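Local atomic coordinates of chromosome partition protein Smc (Pyrococcus yayanosii, PDB entry 5XEI), a protein that probably helps to condense and partition chromosomes, as a homodimeric ATP-hydrolysing and DNA-binding member of the SMC family built from heads, coiled coils and a hinge. Residues Asp194-Glu199 against Leu334-Lys339; Arg226-Leu231 against Asp307-Ile312; Ala436-Lys441 against Ser471-Phe476. One frame throughout, in Å; residues are numbered along the deposited sequence.

Contact 1: Asp194-Glu199 against Leu334-Lys339; sequences DLLIKE and LELKSK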
ATOM      1  N   ASP A 194     -19.064 -18.941  -0.299  1.00 49.25           N
ATOM      2  CA  ASP A 194     -20.515 -18.763  -0.374  1.00 50.73           C
ATOM      3  C   ASP A 194     -21.091 -19.387  -1.639  1.00 48.72           C
ATOM      4  O   ASP A 194     -22.184 -19.976  -1.615  1.00 43.18           O
ATOM      5  CB  ASP A 194     -20.877 -17.282  -0.336  1.00 51.18           C
ATOM      6  CG  ASP A 194     -20.602 -16.652   0.996  1.00 61.17           C
ATOM      7  OD1 ASP A 194     -21.151 -17.130   2.020  1.00 64.33           O
ATOM      8  OD2 ASP A 194     -19.832 -15.668   1.008  1.00 67.54           O
ATOM      9  N   LEU A 195     -20.387 -19.230  -2.763  1.00 45.29           N
ATOM     10  CA  LEU A 195     -20.880 -19.780  -4.016  1.00 46.24           C
ATOM     11  C   LEU A 195     -20.783 -21.303  -4.012  1.00 49.60           C
ATOM     12  O   LEU A 195     -21.632 -21.978  -4.604  1.00 42.22           O
ATOM     13  CB  LEU A 195     -20.115 -19.165  -5.192  1.00 43.27           C
ATOM     14  CG  LEU A 195     -20.461 -17.756  -5.704  1.00 46.40           C
ATOM     15  CD1 LEU A 195     -19.558 -17.333  -6.889  1.00 50.72           C
ATOM     16  CD2 LEU A 195     -21.908 -17.683  -6.131  1.00 46.04           C
ATOM     17  N   LEU A 196     -19.785 -21.858  -3.314  1.00 47.77           N
ATOM     18  CA  LEU A 196     -19.674 -23.304  -3.186  1.00 43.47           C
ATOM     19  C   LEU A 196     -20.758 -23.861  -2.287  1.00 46.23           C
ATOM     20  O   LEU A 196     -21.317 -24.930  -2.565  1.00 46.57           O
ATOM     21  CB  LEU A 196     -18.305 -23.675  -2.645  1.00 44.09           C
ATOM     22  CG  LEU A 196     -17.199 -23.203  -3.590  1.00 55.45           C
ATOM     23  CD1 LEU A 196     -15.861 -23.657  -3.088  1.00 59.92           C
ATOM     24  CD2 LEU A 196     -17.407 -23.702  -5.000  1.00 50.60           C
ATOM     25  N   ILE A 197     -21.058 -23.156  -1.199  1.00 46.75           N
ATOM     26  CA  ILE A 197     -22.106 -23.602  -0.292  1.00 42.96           C
ATOM     27  C   ILE A 197     -23.443 -23.627  -0.999  1.00 43.83           C
ATOM     28  O   ILE A 197     -24.265 -24.520  -0.771  1.00 45.97           O
ATOM     29  CB  ILE A 197     -22.147 -22.696   0.942  1.00 37.35           C
ATOM     30  CG1 ILE A 197     -20.844 -22.829   1.716  1.00 43.96           C
ATOM     31  CG2 ILE A 197     -23.389 -22.975   1.776  1.00 37.61           C
ATOM     32  CD1 ILE A 197     -20.903 -22.256   3.124  1.00 54.54           C
ATOM     33  N   LYS A 198     -23.691 -22.649  -1.867  1.00 47.36           N
ATOM     34  CA  LYS A 198     -25.000 -22.591  -2.493  1.00 52.24           C
ATOM     35  C   LYS A 198     -25.211 -23.797  -3.415  1.00 52.23           C
ATOM     36  O   LYS A 198     -26.258 -24.451  -3.348  1.00 54.27           O
ATOM     37  CB  LYS A 198     -25.179 -21.252  -3.217  1.00 46.37           C
ATOM     38  CG  LYS A 198     -26.533 -21.118  -3.912  1.00 59.86           C
ATOM     39  CD  LYS A 198     -26.939 -19.659  -4.158  1.00 64.77           C
ATOM     40  CE  LYS A 198     -28.428 -19.564  -4.517  1.00 70.38           C
ATOM     41  NZ  LYS A 198     -28.989 -18.202  -4.216  1.00 72.10           N
ATOM     42  N   GLU A 199     -24.213 -24.145  -4.239  1.00 48.58           N
ATOM     43  CA  GLU A 199     -24.370 -25.297  -5.127  1.00 55.13           C
ATOM     44  C   GLU A 199     -24.375 -26.599  -4.340  1.00 58.52           C
ATOM     45  O   GLU A 199     -25.226 -27.470  -4.564  1.00 57.68           O
ATOM     46  CB  GLU A 199     -23.270 -25.353  -6.195  1.00 50.30           C
ATOM     47  CG  GLU A 199     -23.353 -26.692  -6.983  1.00 60.92           C
ATOM     48  CD  GLU A 199     -22.458 -26.791  -8.235  1.00 72.84           C
ATOM     49  OE1 GLU A 199     -22.147 -27.935  -8.655  1.00 82.27           O
ATOM     50  OE2 GLU A 199     -22.088 -25.747  -8.819  1.00 73.14           O
ATOM     51  N   LEU A 334     -20.789 -29.491   5.555  1.00 55.95           N
ATOM     52  CA  LEU A 334     -20.437 -29.058   6.903  1.00 54.80           C
ATOM     53  C   LEU A 334     -19.050 -28.439   6.958  1.00 58.31           C
ATOM     54  O   LEU A 334     -18.767 -27.645   7.869  1.00 55.29           O
ATOM     55  CB  LEU A 334     -20.529 -30.219   7.894  1.00 43.85           C
ATOM     56  CG  LEU A 334     -21.918 -30.383   8.510  1.00 64.08           C
ATOM     57  CD1 LEU A 334     -21.947 -31.490   9.525  1.00 67.33           C
ATOM     58  CD2 LEU A 334     -22.422 -29.083   9.129  1.00 75.23           C
ATOM     59  N   GLU A 335     -18.187 -28.744   5.995  1.00 47.45           N
ATOM     60  CA  GLU A 335     -16.882 -28.134   6.114  1.00 48.26           C
ATOM     61  C   GLU A 335     -16.832 -26.761   5.493  1.00 51.99           C
ATOM     62  O   GLU A 335     -16.132 -25.883   6.000  1.00 53.77           O
ATOM     63  CB  GLU A 335     -15.829 -29.022   5.501  1.00 51.43           C
ATOM     64  CG  GLU A 335     -15.250 -29.901   6.538  1.00 57.06           C
ATOM     65  CD  GLU A 335     -14.089 -30.679   6.015  1.00 77.30           C
ATOM     66  OE1 GLU A 335     -13.200 -30.068   5.365  1.00 71.54           O
ATOM     67  OE2 GLU A 335     -14.093 -31.913   6.246  1.00 88.60           O
ATOM     68  N   LEU A 336     -17.561 -26.556   4.398  1.00 54.86           N
ATOM     69  CA  LEU A 336     -17.701 -25.206   3.874  1.00 49.38           C
ATOM     70  C   LEU A 336     -18.338 -24.271   4.909  1.00 51.00           C
ATOM     71  O   LEU A 336     -17.903 -23.126   5.059  1.00 55.95           O
ATOM     72  CB  LEU A 336     -18.511 -25.239   2.584  1.00 40.70           C
ATOM     73  CG  LEU A 336     -17.894 -25.902   1.364  1.00 46.52           C
ATOM     74  CD1 LEU A 336     -18.917 -25.906   0.237  1.00 48.19           C
ATOM     75  CD2 LEU A 336     -16.638 -25.154   0.929  1.00 45.88           C
ATOM     76  N   LYS A 337     -19.364 -24.740   5.637  1.00 44.59           N
ATOM     77  CA  LYS A 337     -19.921 -23.939   6.717  1.00 45.21           C
ATOM     78  C   LYS A 337     -18.888 -23.700   7.804  1.00 57.08           C
ATOM     79  O   LYS A 337     -18.964 -22.701   8.531  1.00 57.10           O
ATOM     80  CB  LYS A 337     -21.148 -24.615   7.333  1.00 50.52           C
ATOM     81  CG  LYS A 337     -22.149 -25.124   6.335  1.00 60.64           C
ATOM     82  CD  LYS A 337     -23.376 -24.237   6.216  1.00 68.69           C
ATOM     83  CE  LYS A 337     -24.454 -24.585   7.235  1.00 77.08           C
ATOM     84  NZ  LYS A 337     -25.747 -23.920   6.835  1.00 80.92           N
ATOM     85  N   SER A 338     -17.928 -24.613   7.947  1.00 55.68           N
ATOM     86  CA  SER A 338     -16.882 -24.385   8.928  1.00 53.79           C
ATOM     87  C   SER A 338     -15.892 -23.363   8.415  1.00 49.67           C
ATOM     88  O   SER A 338     -15.569 -22.402   9.110  1.00 60.65           O
ATOM     89  CB  SER A 338     -16.162 -25.684   9.265  1.00 52.98           C
ATOM     90  OG  SER A 338     -15.098 -25.407  10.159  1.00 62.50           O
ATOM     91  N   LYS A 339     -15.414 -23.556   7.194  1.00 51.14           N
ATOM     92  CA  LYS A 339     -14.476 -22.620   6.591  1.00 52.20           C
ATOM     93  C   LYS A 339     -15.042 -21.196   6.571  1.00 56.32           C
ATOM     94  O   LYS A 339     -14.382 -20.249   7.024  1.00 53.45           O
ATOM     95  CB  LYS A 339     -14.134 -23.114   5.189  1.00 48.72           C
ATOM     96  CG  LYS A 339     -13.299 -22.195   4.344  1.00 52.62           C
ATOM     97  CD  LYS A 339     -11.966 -22.862   4.000  1.00 59.15           C
ATOM     98  CE  LYS A 339     -11.360 -22.276   2.716  1.00 69.63           C
ATOM     99  NZ  LYS A 339      -9.956 -22.722   2.454  1.00 72.85           N
TER
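I197 and L336 pack side by side where the two helices of the SMC coiled-coil arm, helix 170-246 and helix 321-383, run against each other as an antiparallel pair. The short segments have axes 9.7 Å apart at their closest approach, with an angle of 156° between their directions. I197 and L336 are also the residues whose backbones face each other, their CA atoms 6.3 Å apart.

The contact is apolar. CG1 of I197 lies 3.5 Å from CB of L336, and the two side chains slide past each other in opposite directions instead of meeting end on. I197 holds CG1 beside its own backbone N (chi1 -64°), and from there CD1 extends over the facing helix to the backbone carbonyl of L336, 3.7 Å from O of L336. L336 answers with CD1, which reaches back to CG1 of I197 and the backbone of L196. R332 packs on L196, Y333 and R340 pack on I197, and V200 packs on L336, so the packing continues beyond the two segments.

Charged groups border this seam without forming a bond between the segments. K337 lays the middle of its aliphatic chain along the border of the contact, CD being 4.4 Å from CD1 of I197, while its NZ makes a weak hydrogen bond to OH of Y333. Across the interface, D194 forms a salt bridge with R340, a second link between the same helices about one turn along. Of the touching residues I197 is buried, whereas L196, L336 and K337 stay partly exposed, as suits a two-helix rod. On the L196 edge the branch of L336 ends against the beginning of the neighbouring side chain: CD1 of L336 is 3.7 Å from CB of L196.

Contact 2: Arg226-Leu231 against Asp307-Ile312; sequences RARVAL and DMEAEI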
ATOM      1  N   ARG A 226     -37.640 -62.460   1.120  1.00 60.66           N
ATOM      2  CA  ARG A 226     -38.128 -63.383   2.135  1.00 63.60           C
ATOM      3  C   ARG A 226     -39.490 -63.958   1.729  1.00 66.76           C
ATOM      4  O   ARG A 226     -39.720 -65.171   1.802  1.00 63.48           O
ATOM      5  CB  ARG A 226     -38.187 -62.669   3.485  1.00 62.89           C
ATOM      6  CG  ARG A 226     -36.988 -61.743   3.846  1.00 75.61           C
ATOM      7  CD  ARG A 226     -37.002 -61.433   5.389  1.00 75.03           C
ATOM      8  NE  ARG A 226     -36.134 -60.326   5.867  1.00 78.43           N
ATOM      9  CZ  ARG A 226     -36.360 -59.018   5.675  1.00 80.74           C
ATOM     10  NH1 ARG A 226     -37.413 -58.645   4.974  1.00 85.29           N
ATOM     11  NH2 ARG A 226     -35.534 -58.074   6.158  1.00 80.42           N
ATOM     12  N   ALA A 227     -40.382 -63.100   1.224  1.00 63.42           N
ATOM     13  CA  ALA A 227     -41.636 -63.571   0.646  1.00 56.24           C
ATOM     14  C   ALA A 227     -41.409 -64.603  -0.453  1.00 59.49           C
ATOM     15  O   ALA A 227     -42.199 -65.542  -0.606  1.00 65.70           O
ATOM     16  CB  ALA A 227     -42.434 -62.388   0.104  1.00 49.71           C
ATOM     17  N   ARG A 228     -40.348 -64.451  -1.240  1.00 57.96           N
ATOM     18  CA  ARG A 228     -40.082 -65.459  -2.260  1.00 59.73           C
ATOM     19  C   ARG A 228     -39.670 -66.780  -1.626  1.00 65.13           C
ATOM     20  O   ARG A 228     -40.050 -67.855  -2.106  1.00 62.95           O
ATOM     21  CB  ARG A 228     -39.012 -64.972  -3.229  1.00 50.91           C
ATOM     22  CG  ARG A 228     -39.548 -64.006  -4.233  1.00 50.47           C
ATOM     23  CD  ARG A 228     -38.459 -63.499  -5.139  1.00 54.36           C
ATOM     24  NE  ARG A 228     -39.009 -62.547  -6.089  1.00 58.63           N
ATOM     25  CZ  ARG A 228     -38.279 -61.724  -6.824  1.00 58.58           C
ATOM     26  NH1 ARG A 228     -36.952 -61.731  -6.709  1.00 57.33           N
ATOM     27  NH2 ARG A 228     -38.887 -60.890  -7.660  1.00 61.69           N
ATOM     28  N   VAL A 229     -38.901 -66.723  -0.539  1.00 64.78           N
ATOM     29  CA  VAL A 229     -38.531 -67.959   0.134  1.00 72.13           C
ATOM     30  C   VAL A 229     -39.752 -68.570   0.821  1.00 76.45           C
ATOM     31  O   VAL A 229     -39.931 -69.798   0.818  1.00 72.31           O
ATOM     32  CB  VAL A 229     -37.369 -67.707   1.117  1.00 69.83           C
ATOM     33  CG1 VAL A 229     -36.970 -68.985   1.788  1.00 76.36           C
ATOM     34  CG2 VAL A 229     -36.164 -67.128   0.388  1.00 66.68           C
ATOM     35  N   ALA A 230     -40.624 -67.721   1.380  1.00 75.34           N
ATOM     36  CA  ALA A 230     -41.843 -68.186   2.038  1.00 68.41           C
ATOM     37  C   ALA A 230     -42.750 -68.923   1.064  1.00 73.74           C
ATOM     38  O   ALA A 230     -43.083 -70.093   1.276  1.00 79.77           O
ATOM     39  CB  ALA A 230     -42.590 -67.010   2.663  1.00 60.49           C
ATOM     40  N   LEU A 231     -43.173 -68.244  -0.012  1.00 74.67           N
ATOM     41  CA  LEU A 231     -44.013 -68.892  -1.018  1.00 75.38           C
ATOM     42  C   LEU A 231     -43.421 -70.223  -1.446  1.00 82.45           C
ATOM     43  O   LEU A 231     -44.151 -71.142  -1.828  1.00 90.18           O
ATOM     44  CB  LEU A 231     -44.190 -67.987  -2.240  1.00 72.26           C
ATOM     45  CG  LEU A 231     -44.511 -68.663  -3.583  1.00 72.97           C
ATOM     46  CD1 LEU A 231     -45.916 -69.221  -3.582  1.00 85.25           C
ATOM     47  CD2 LEU A 231     -44.340 -67.737  -4.753  1.00 68.88           C
ATOM     48  N   ASP A 307     -47.510 -57.470  -5.874  1.00 74.64           N
ATOM     49  CA  ASP A 307     -47.577 -56.081  -5.434  1.00 71.30           C
ATOM     50  C   ASP A 307     -46.182 -55.527  -5.174  1.00 72.34           C
ATOM     51  O   ASP A 307     -45.782 -54.506  -5.751  1.00 70.43           O
ATOM     52  CB  ASP A 307     -48.451 -55.968  -4.182  1.00 66.66           C
ATOM     53  N   MET A 308     -45.424 -56.192  -4.300  1.00 71.64           N
ATOM     54  CA  MET A 308     -44.082 -55.731  -3.969  1.00 62.64           C
ATOM     55  C   MET A 308     -43.248 -55.535  -5.225  1.00 59.56           C
ATOM     56  O   MET A 308     -42.519 -54.548  -5.348  1.00 59.77           O
ATOM     57  CB  MET A 308     -43.425 -56.731  -3.030  1.00 60.69           C
ATOM     58  CG  MET A 308     -42.427 -56.128  -2.080  1.00 64.23           C
ATOM     59  SD  MET A 308     -42.497 -56.939  -0.462  1.00 72.35           S
ATOM     60  CE  MET A 308     -42.827 -58.632  -0.961  1.00 63.49           C
ATOM     61  N   GLU A 309     -43.381 -56.444  -6.190  1.00 65.26           N
ATOM     62  CA  GLU A 309     -42.722 -56.257  -7.476  1.00 63.89           C
ATOM     63  C   GLU A 309     -43.246 -55.034  -8.212  1.00 68.43           C
ATOM     64  O   GLU A 309     -42.543 -54.469  -9.058  1.00 67.97           O
ATOM     65  CB  GLU A 309     -42.914 -57.483  -8.353  1.00 64.54           C
ATOM     66  CG  GLU A 309     -42.305 -58.752  -7.817  1.00 68.40           C
ATOM     67  CD  GLU A 309     -42.391 -59.875  -8.838  1.00 70.40           C
ATOM     68  OE1 GLU A 309     -41.730 -59.764  -9.889  1.00 79.33           O
ATOM     69  OE2 GLU A 309     -43.132 -60.851  -8.613  1.00 70.57           O
ATOM     70  N   ALA A 310     -44.480 -54.622  -7.932  1.00 70.85           N
ATOM     71  CA  ALA A 310     -45.011 -53.458  -8.626  1.00 64.78           C
ATOM     72  C   ALA A 310     -44.466 -52.161  -8.035  1.00 68.25           C
ATOM     73  O   ALA A 310     -44.037 -51.275  -8.781  1.00 69.95           O
ATOM     74  CB  ALA A 310     -46.538 -53.477  -8.597  1.00 61.80           C
ATOM     75  N   GLU A 311     -44.458 -52.021  -6.709  1.00 61.30           N
ATOM     76  CA  GLU A 311     -43.974 -50.764  -6.161  1.00 63.12           C
ATOM     77  C   GLU A 311     -42.466 -50.641  -6.236  1.00 67.72           C
ATOM     78  O   GLU A 311     -41.940 -49.525  -6.130  1.00 68.16           O
ATOM     79  CB  GLU A 311     -44.448 -50.571  -4.728  1.00 67.30           C
ATOM     80  CG  GLU A 311     -44.418 -51.812  -3.893  1.00 73.92           C
ATOM     81  CD  GLU A 311     -45.436 -51.734  -2.775  1.00 79.56           C
ATOM     82  OE1 GLU A 311     -45.408 -50.727  -2.022  1.00 81.26           O
ATOM     83  OE2 GLU A 311     -46.270 -52.666  -2.673  1.00 76.70           O
ATOM     84  N   ILE A 312     -41.755 -51.745  -6.439  1.00 63.04           N
ATOM     85  CA  ILE A 312     -40.377 -51.594  -6.877  1.00 58.49           C
ATOM     86  C   ILE A 312     -40.350 -50.965  -8.260  1.00 60.95           C
ATOM     87  O   ILE A 312     -39.541 -50.072  -8.526  1.00 66.64           O
ATOM     88  CB  ILE A 312     -39.628 -52.936  -6.828  1.00 55.00           C
ATOM     89  CG1 ILE A 312     -39.427 -53.359  -5.374  1.00 61.22           C
ATOM     90  CG2 ILE A 312     -38.279 -52.831  -7.512  1.00 48.36           C
ATOM     91  CD1 ILE A 312     -38.472 -54.523  -5.207  1.00 56.42           C
TER
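A227 directs its methyl group toward M308, and CB of A227 meets the terminal CE of M308 at 3.9 Å. The long thioether spans most of the gap between the backbones, whose nearest CA atoms, those of A227 and M308, are 9.4 Å apart. M308 starts with CG anti to its backbone N (chi1 -150°) and then bends at chi2 and chi3, which brings CE, and not the sulfur, to the alanine. Both residues are buried, and I305 packs on the same alanine.

One residue further, R228 runs out along the border of the contact as an extended chain from CG to NE. Its NH2 faces OE1 of E309 at 3.8 Å, a long salt bridge rather than a close pairing. The carboxylate lies at the edge of the guanidinium, near its plane, but the two flat groups are turned 87° apart and therefore do not pair side by side. R228 has a further acidic partner on its own helix, since NH1 forms a salt bridge with E225; the positive charge is probably shared between the two glutamates.

Beyond R228, segment 226-231 packs on other parts of the arm: V229 packs on L287 and I288 of helix 285-289, while L231 touches R302 and I305. This small interface belongs to the coiled-coil part of the construct, in the joint-bearing arm far from the predicted ATP site. Here helix 298-315 lies along one flank of helix 170-246, with M308 also covering L220 and R223, and helix 285-289 packs on that long helix through R226 and V229.

Contact 3: Ala436-Lys441 against Ser471-Phe476; sequences AIQRFK and SRESQF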
ATOM      1  N   ALA A 436       9.763  26.375  12.426  1.00 40.39           N
ATOM      2  CA  ALA A 436       8.967  25.472  13.250  1.00 38.24           C
ATOM      3  C   ALA A 436       9.246  24.020  12.876  1.00 43.39           C
ATOM      4  O   ALA A 436       9.581  23.190  13.729  1.00 41.45           O
ATOM      5  CB  ALA A 436       7.482  25.801  13.101  1.00 34.56           C
ATOM      6  N   ILE A 437       9.137  23.706  11.582  1.00 41.61           N
ATOM      7  CA  ILE A 437       9.467  22.368  11.118  1.00 38.84           C
ATOM      8  C   ILE A 437      10.915  22.035  11.445  1.00 38.32           C
ATOM      9  O   ILE A 437      11.230  20.924  11.883  1.00 45.66           O
ATOM     10  CB  ILE A 437       9.189  22.242   9.615  1.00 38.63           C
ATOM     11  CG1 ILE A 437       7.694  22.087   9.352  1.00 42.01           C
ATOM     12  CG2 ILE A 437       9.932  21.043   9.057  1.00 39.27           C
ATOM     13  CD1 ILE A 437       6.899  23.351   9.310  1.00 43.03           C
ATOM     14  N   GLN A 438      11.818  22.992  11.262  1.00 39.73           N
ATOM     15  CA  GLN A 438      13.231  22.674  11.393  1.00 37.75           C
ATOM     16  C   GLN A 438      13.571  22.267  12.821  1.00 38.77           C
ATOM     17  O   GLN A 438      14.473  21.451  13.028  1.00 38.59           O
ATOM     18  CB  GLN A 438      14.073  23.863  10.915  1.00 35.58           C
ATOM     19  CG  GLN A 438      14.787  24.657  12.002  1.00 49.54           C
ATOM     20  CD  GLN A 438      16.077  24.020  12.477  1.00 45.54           C
ATOM     21  OE1 GLN A 438      16.621  23.134  11.825  1.00 47.40           O
ATOM     22  NE2 GLN A 438      16.558  24.457  13.634  1.00 47.09           N
ATOM     23  N   ARG A 439      12.860  22.804  13.817  1.00 43.90           N
ATOM     24  CA  ARG A 439      13.125  22.404  15.200  1.00 42.58           C
ATOM     25  C   ARG A 439      12.524  21.053  15.511  1.00 44.52           C
ATOM     26  O   ARG A 439      13.101  20.286  16.288  1.00 45.15           O
ATOM     27  CB  ARG A 439      12.606  23.443  16.180  1.00 36.74           C
ATOM     28  CG  ARG A 439      13.098  24.776  15.774  1.00 56.00           C
ATOM     29  CD  ARG A 439      13.558  25.645  16.948  1.00 69.31           C
ATOM     30  NE  ARG A 439      14.726  26.390  16.510  1.00 77.75           N
ATOM     31  CZ  ARG A 439      15.140  27.497  17.112  1.00 80.00           C
ATOM     32  NH1 ARG A 439      14.446  27.980  18.153  1.00 65.28           N
ATOM     33  NH2 ARG A 439      16.227  28.140  16.675  1.00 71.88           N
ATOM     34  N   PHE A 440      11.412  20.713  14.877  1.00 40.60           N
ATOM     35  CA  PHE A 440      10.913  19.362  15.033  1.00 39.76           C
ATOM     36  C   PHE A 440      11.813  18.382  14.306  1.00 41.57           C
ATOM     37  O   PHE A 440      12.406  17.484  14.916  1.00 43.94           O
ATOM     38  CB  PHE A 440       9.479  19.281  14.532  1.00 40.85           C
ATOM     39  CG  PHE A 440       8.817  18.011  14.865  1.00 39.43           C
ATOM     40  CD1 PHE A 440       8.277  17.814  16.126  1.00 44.30           C
ATOM     41  CD2 PHE A 440       8.728  17.000  13.929  1.00 42.75           C
ATOM     42  CE1 PHE A 440       7.653  16.623  16.449  1.00 45.72           C
ATOM     43  CE2 PHE A 440       8.096  15.810  14.238  1.00 41.50           C
ATOM     44  CZ  PHE A 440       7.560  15.619  15.500  1.00 41.14           C
ATOM     45  N   LYS A 441      11.956  18.559  12.996  1.00 43.89           N
ATOM     46  CA  LYS A 441      12.695  17.608  12.170  1.00 44.85           C
ATOM     47  C   LYS A 441      13.629  18.385  11.247  1.00 44.75           C
ATOM     48  O   LYS A 441      13.259  18.745  10.123  1.00 46.56           O
ATOM     49  CB  LYS A 441      11.747  16.706  11.378  1.00 39.19           C
ATOM     50  CG  LYS A 441      12.363  15.365  10.995  1.00 48.60           C
ATOM     51  CD  LYS A 441      11.324  14.209  10.909  1.00 56.03           C
ATOM     52  CE  LYS A 441      11.081  13.521  12.272  1.00 67.12           C
ATOM     53  NZ  LYS A 441      10.034  12.424  12.264  1.00 66.79           N
ATOM     54  N   SER A 471      21.814  26.765  13.449  1.00 56.96           N
ATOM     55  CA  SER A 471      22.904  26.121  12.723  1.00 60.31           C
ATOM     56  C   SER A 471      23.654  25.118  13.586  1.00 60.11           C
ATOM     57  O   SER A 471      24.433  24.316  13.052  1.00 62.98           O
ATOM     58  CB  SER A 471      23.868  27.159  12.121  1.00 50.44           C
ATOM     59  OG  SER A 471      24.360  28.075  13.078  1.00 57.62           O
ATOM     60  N   ARG A 472      23.394  25.109  14.893  1.00 63.97           N
ATOM     61  CA  ARG A 472      23.975  24.099  15.761  1.00 62.50           C
ATOM     62  C   ARG A 472      23.503  22.702  15.401  1.00 63.03           C
ATOM     63  O   ARG A 472      24.142  21.731  15.805  1.00 73.44           O
ATOM     64  CB  ARG A 472      23.643  24.418  17.221  1.00 66.10           C
ATOM     65  CG  ARG A 472      24.525  23.692  18.223  1.00 74.98           C
ATOM     66  CD  ARG A 472      23.739  22.682  19.061  1.00 82.20           C
ATOM     67  NE  ARG A 472      23.219  23.240  20.310  1.00 83.03           N
ATOM     68  CZ  ARG A 472      22.673  22.502  21.272  1.00 84.37           C
ATOM     69  NH1 ARG A 472      22.586  21.186  21.116  1.00 82.59           N
ATOM     70  NH2 ARG A 472      22.219  23.071  22.387  1.00 88.11           N
ATOM     71  N   GLU A 473      22.411  22.569  14.642  1.00 63.02           N
ATOM     72  CA  GLU A 473      21.937  21.260  14.216  1.00 60.39           C
ATOM     73  C   GLU A 473      21.666  21.155  12.720  1.00 59.08           C
ATOM     74  O   GLU A 473      21.462  20.040  12.234  1.00 63.73           O
ATOM     75  CB  GLU A 473      20.658  20.874  14.981  1.00 62.39           C
ATOM     76  CG  GLU A 473      19.430  21.692  14.555  1.00 67.20           C
ATOM     77  CD  GLU A 473      18.896  22.589  15.670  1.00 71.90           C
ATOM     78  OE1 GLU A 473      17.688  22.949  15.642  1.00 69.67           O
ATOM     79  OE2 GLU A 473      19.690  22.924  16.583  1.00 68.34           O
ATOM     80  N   SER A 474      21.647  22.263  11.976  1.00 58.06           N
ATOM     81  CA  SER A 474      21.403  22.240  10.535  1.00 55.05           C
ATOM     82  C   SER A 474      22.402  23.147   9.830  1.00 55.87           C
ATOM     83  O   SER A 474      22.992  24.041  10.445  1.00 53.74           O
ATOM     84  CB  SER A 474      19.981  22.701  10.173  1.00 50.84           C
ATOM     85  OG  SER A 474      19.004  21.848  10.725  1.00 53.70           O
ATOM     86  N   GLN A 475      22.580  22.914   8.526  1.00 50.21           N
ATOM     87  CA  GLN A 475      23.452  23.730   7.679  1.00 43.63           C
ATOM     88  C   GLN A 475      22.632  24.839   7.043  1.00 41.38           C
ATOM     89  O   GLN A 475      21.548  24.581   6.499  1.00 38.26           O
ATOM     90  CB  GLN A 475      24.108  22.882   6.589  1.00 44.91           C
ATOM     91  CG  GLN A 475      25.116  23.621   5.706  1.00 45.90           C
ATOM     92  CD  GLN A 475      25.916  22.653   4.839  1.00 49.41           C
ATOM     93  OE1 GLN A 475      25.340  21.802   4.146  1.00 47.77           O
ATOM     94  NE2 GLN A 475      27.254  22.746   4.908  1.00 47.20           N
ATOM     95  N   PHE A 476      23.142  26.067   7.121  1.00 42.15           N
ATOM     96  CA  PHE A 476      22.498  27.230   6.517  1.00 45.06           C
ATOM     97  C   PHE A 476      23.407  27.885   5.481  1.00 39.99           C
ATOM     98  O   PHE A 476      24.568  28.201   5.766  1.00 42.81           O
ATOM     99  CB  PHE A 476      22.093  28.233   7.583  1.00 48.37           C
ATOM    100  CG  PHE A 476      20.895  27.806   8.369  1.00 46.72           C
ATOM    101  CD1 PHE A 476      19.616  28.057   7.895  1.00 39.94           C
ATOM    102  CD2 PHE A 476      21.052  27.131   9.582  1.00 50.35           C
ATOM    103  CE1 PHE A 476      18.516  27.649   8.620  1.00 48.25           C
ATOM    104  CE2 PHE A 476      19.963  26.717  10.313  1.00 46.06           C
ATOM    105  CZ  PHE A 476      18.691  26.978   9.841  1.00 48.11           C
TER
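NE2 of Q438 donates a 2.8 Å hydrogen bond to OE1 of E473, in the loop that leads into strand 475-480. At the other end of the same amide, OE1 of Q438 accepts from OG of the next loop residue, S474, at 2.9 Å. One glutamine near the end of helix 424-440 thus joins that helix to the approach to a central strand of the ABC-type ATPase head.

The two bonds differ in geometry. The serine hydroxyl comes close to the carbonyl plane of Q438, tilted 18° from it, with a C=O...O angle of 152°. The bond from NE2 is bent, 130° at the hydrogen, and reaches OE1 of E473 from above the carboxylate plane, although amide and carboxylate are nearly parallel. E473 curls back to this position: its CG sits between the backbone N and the carbonyl carbon, and the chain bends again at chi2. S474, by contrast, keeps OG beside its own backbone N and delivers the hydroxyl directly.

R439 lies beside this pair, its NE 4.6 Å from OE1 of E473, too far for a bond but near enough that its positive charge may favour the carboxylate. The arginine is itself held by S470 at the end of helix 457-470. S474 OG also has a weak hydrogen bond with the backbone O of A443, and Y446 of the adjacent parallel strand 445-449 touches both Q438 and S474.

The contact lies away from the predicted ATP site and is polar; Q438 and S474 are buried while E473 reaches the surface. With both its ends engaged, the Q438 amide is probably fixed in rotation: exchanging its O and N would set a carbonyl oxygen against the glutamate carboxylate.

From the N terminus the chain builds the first part of the head and then leaves along helix 170-246, which supplies one side of both contact 1 and contact 2. Contact 2 closes first, when helix 298-315 returns to the distal stretch of that helix; helix 321-383 then runs back and closes contact 1, so the loop of contact 2 is nested inside that of contact 1. Their centres are about 43 Å apart. Contact 3 follows in series within the head, about 60 Å from contact 1 between centres, and joins helix 424-440 to the lead into strand 475-480.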